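Local coordinates for protein HTH-type transcriptional regulator MmpR5 (PDB 4NB5) that represses, by binding directly to promoter regions as a MarR-type dimer, the genes of several MmpS-MmpL transport systems and controls its own expression, at residues 38-43 / 93-98. Residues are numbered along the deposited sequence; the frame is centred on the assembly and turned at random. Where two conformers were deposited one is given.
Sequences RLLGWL and FRLRPN
L43 of helix 34-45 packs on L95, the last residue of strand 92-95, helix 38-43 crossing strand 93-95 at 74°, their axes 8.5 Å apart at closest approach. The apolar part is made by three leucines. L43 CB lies 4.4 Å from L95 CB, and L43 CD2 approaches the strand backbone, 4.1 Å from F93 O. L95 CG stands anti to its own backbone N (chi1 -166°), which carries CD1 toward the helix, where it meets L40 CD1 at 3.7 Å.

No direct hydrogen bond joins the segments; a water does so instead. It donates to L43 O (2.8 Å) and accepts from L95 N (2.9 Å), linking a carbonyl near the end of the helix to an amide of the strand. L43 O also accepts from R135 of the third subunit.

On the strand's other side, R94 points away from the helix and curls back; R94 NE donates to L95 O at 3.0 Å, the oxygen lying close to the R94 guanidinium plane. The same guanidinium makes salt bridges to E49 and to E18 of the fourth subunit.

The contact, buried in the assembly, lies in the winged helix-turn-helix domain where other subunits help cover it, joining helix 34-45 to the middle strand of the wing sheet. L74 of helix 64-77 and M23 and F27 of helix 16-28 pack around L40, while I80 of strand 80-83 flanks L43.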
loop_
_atom_site.group_PDB
_atom_site.type_symbol
_atom_site.label_atom_id
_atom_site.label_comp_id
_atom_site.label_asym_id
_atom_site.label_seq_id
_atom_site.Cartn_x
_atom_site.Cartn_y
_atom_site.Cartn_z
ATOM N N ARG B 38 -0.640 -11.928 17.693
ATOM C CA ARG B 38 -0.357 -13.363 17.780
ATOM C C ARG B 38 -0.286 -13.993 16.396
ATOM O O ARG B 38 0.584 -14.824 16.128
ATOM C CB ARG B 38 -1.411 -14.066 18.644
ATOM C CG ARG B 38 -1.369 -13.661 20.110
ATOM C CD ARG B 38 -2.537 -14.266 20.893
ATOM N NE ARG B 38 -2.430 -15.723 20.967
ATOM C CZ ARG B 38 -3.419 -16.583 20.718
ATOM N NH1 ARG B 38 -4.632 -16.164 20.371
ATOM N NH2 ARG B 38 -3.183 -17.885 20.820
ATOM N N LEU B 39 -1.198 -13.584 15.513
ATOM C CA LEU B 39 -1.199 -14.058 14.131
ATOM C C LEU B 39 0.084 -13.675 13.388
ATOM O O LEU B 39 0.682 -14.510 12.699
ATOM C CB LEU B 39 -2.436 -13.552 13.384
ATOM C CG LEU B 39 -2.494 -13.933 11.906
ATOM C CD1 LEU B 39 -2.393 -15.436 11.720
ATOM C CD2 LEU B 39 -3.772 -13.405 11.268
ATOM N N LEU B 40 0.525 -12.425 13.538
ATOM C CA LEU B 40 1.768 -12.003 12.912
ATOM C C LEU B 40 2.933 -12.804 13.488
ATOM O O LEU B 40 3.790 -13.284 12.755
ATOM C CB LEU B 40 1.992 -10.506 13.108
ATOM C CG LEU B 40 3.287 -9.944 12.514
ATOM C CD1 LEU B 40 3.402 -10.246 11.029
ATOM C CD2 LEU B 40 3.392 -8.450 12.753
ATOM N N GLY B 41 2.958 -12.955 14.808
ATOM C CA GLY B 41 3.997 -13.744 15.443
ATOM C C GLY B 41 4.033 -15.179 14.931
ATOM O O GLY B 41 5.098 -15.714 14.627
ATOM N N TRP B 42 2.868 -15.808 14.843
ATOM C CA TRP B 42 2.781 -17.164 14.330
ATOM C C TRP B 42 3.333 -17.255 12.902
ATOM O O TRP B 42 4.095 -18.162 12.580
ATOM C CB TRP B 42 1.336 -17.670 14.375
ATOM C CG TRP B 42 1.197 -19.096 13.927
ATOM C CD1 TRP B 42 0.734 -19.533 12.722
ATOM C CD2 TRP B 42 1.519 -20.273 14.685
ATOM N NE1 TRP B 42 0.748 -20.908 12.680
ATOM C CE2 TRP B 42 1.226 -21.380 13.866
ATOM C CE3 TRP B 42 2.016 -20.488 15.971
ATOM C CZ2 TRP B 42 1.421 -22.692 14.301
ATOM C CZ3 TRP B 42 2.213 -21.797 16.396
ATOM C CH2 TRP B 42 1.918 -22.878 15.559
ATOM N N LEU B 43 2.966 -16.309 12.042
ATOM C CA LEU B 43 3.411 -16.376 10.645
ATOM C C LEU B 43 4.895 -16.073 10.484
ATOM O O LEU B 43 5.480 -16.347 9.435
ATOM C CB LEU B 43 2.561 -15.451 9.765
ATOM C CG LEU B 43 1.122 -15.930 9.573
ATOM C CD1 LEU B 43 0.269 -14.845 8.959
ATOM C CD2 LEU B 43 1.076 -17.184 8.699
ATOM N N PHE B 93 -2.618 -18.161 4.080
ATOM C CA PHE B 93 -1.899 -16.914 4.306
ATOM C C PHE B 93 -0.437 -17.220 4.528
ATOM O O PHE B 93 -0.066 -18.320 4.946
ATOM C CB PHE B 93 -2.442 -16.162 5.522
ATOM C CG PHE B 93 -3.868 -15.745 5.383
ATOM C CD1 PHE B 93 -4.211 -14.626 4.641
ATOM C CD2 PHE B 93 -4.874 -16.480 5.983
ATOM C CE1 PHE B 93 -5.535 -14.244 4.514
ATOM C CE2 PHE B 93 -6.195 -16.107 5.854
ATOM C CZ PHE B 93 -6.526 -14.987 5.121
ATOM N N ARG B 94 0.376 -16.211 4.263
ATOM C CA ARG B 94 1.800 -16.339 4.406
ATOM C C ARG B 94 2.411 -14.971 4.705
ATOM O O ARG B 94 1.942 -13.987 4.241
ATOM C CB ARG B 94 2.304 -16.741 3.063
ATOM C CG ARG B 94 3.534 -17.461 3.000
ATOM C CD ARG B 94 4.026 -17.280 1.586
ATOM N NE ARG B 94 5.220 -16.753 1.985
ATOM C CZ ARG B 94 6.287 -17.448 2.160
ATOM N NH1 ARG B 94 6.384 -18.678 1.819
ATOM N NH2 ARG B 94 7.247 -16.831 2.668
ATOM N N LEU B 95 3.453 -14.955 5.495
ATOM C CA LEU B 95 4.187 -13.718 5.671
ATOM C C LEU B 95 4.774 -13.315 4.332
ATOM O O LEU B 95 5.271 -14.152 3.573
ATOM C CB LEU B 95 5.309 -13.911 6.683
ATOM C CG LEU B 95 5.947 -12.637 7.212
ATOM C CD1 LEU B 95 5.054 -11.986 8.256
ATOM C CD2 LEU B 95 7.321 -12.946 7.783
ATOM N N ARG B 96 4.728 -12.029 4.029
ATOM C CA ARG B 96 5.272 -11.556 2.769
ATOM C C ARG B 96 6.790 -11.614 2.765
ATOM O O ARG B 96 7.430 -11.513 3.806
ATOM C CB ARG B 96 4.801 -10.131 2.486
ATOM C CG ARG B 96 3.690 -10.057 1.461
ATOM C CD ARG B 96 3.931 -8.925 0.485
ATOM N NE ARG B 96 3.303 -7.689 0.922
ATOM C CZ ARG B 96 3.612 -6.481 0.459
ATOM N NH1 ARG B 96 4.569 -6.322 -0.450
ATOM N NH2 ARG B 96 2.970 -5.425 0.929
ATOM N N PRO B 97 7.387 -11.798 1.577
ATOM C CA PRO B 97 8.844 -11.665 1.526
ATOM C C PRO B 97 9.230 -10.268 2.009
ATOM O O PRO B 97 8.508 -9.320 1.705
ATOM C CB PRO B 97 9.161 -11.799 0.029
ATOM C CG PRO B 97 7.952 -12.402 -0.590
ATOM C CD PRO B 97 6.788 -11.996 0.250
ATOM N N ASN B 98 10.318 -10.138 2.758
ATOM C CA ASN B 98 10.766 -8.827 3.203
ATOM C C ASN B 98 9.610 -8.074 3.882
ATOM O O ASN B 98 9.387 -6.889 3.618
ATOM C CB ASN B 98 11.279 -8.051 1.985
ATOM C CG ASN B 98 12.427 -7.115 2.314
ATOM O OD1 ASN B 98 13.160 -7.320 3.280
ATOM N ND2 ASN B 98 12.594 -6.081 1.493
HETATM O O HOH W 1 4.566 -17.222 6.932
#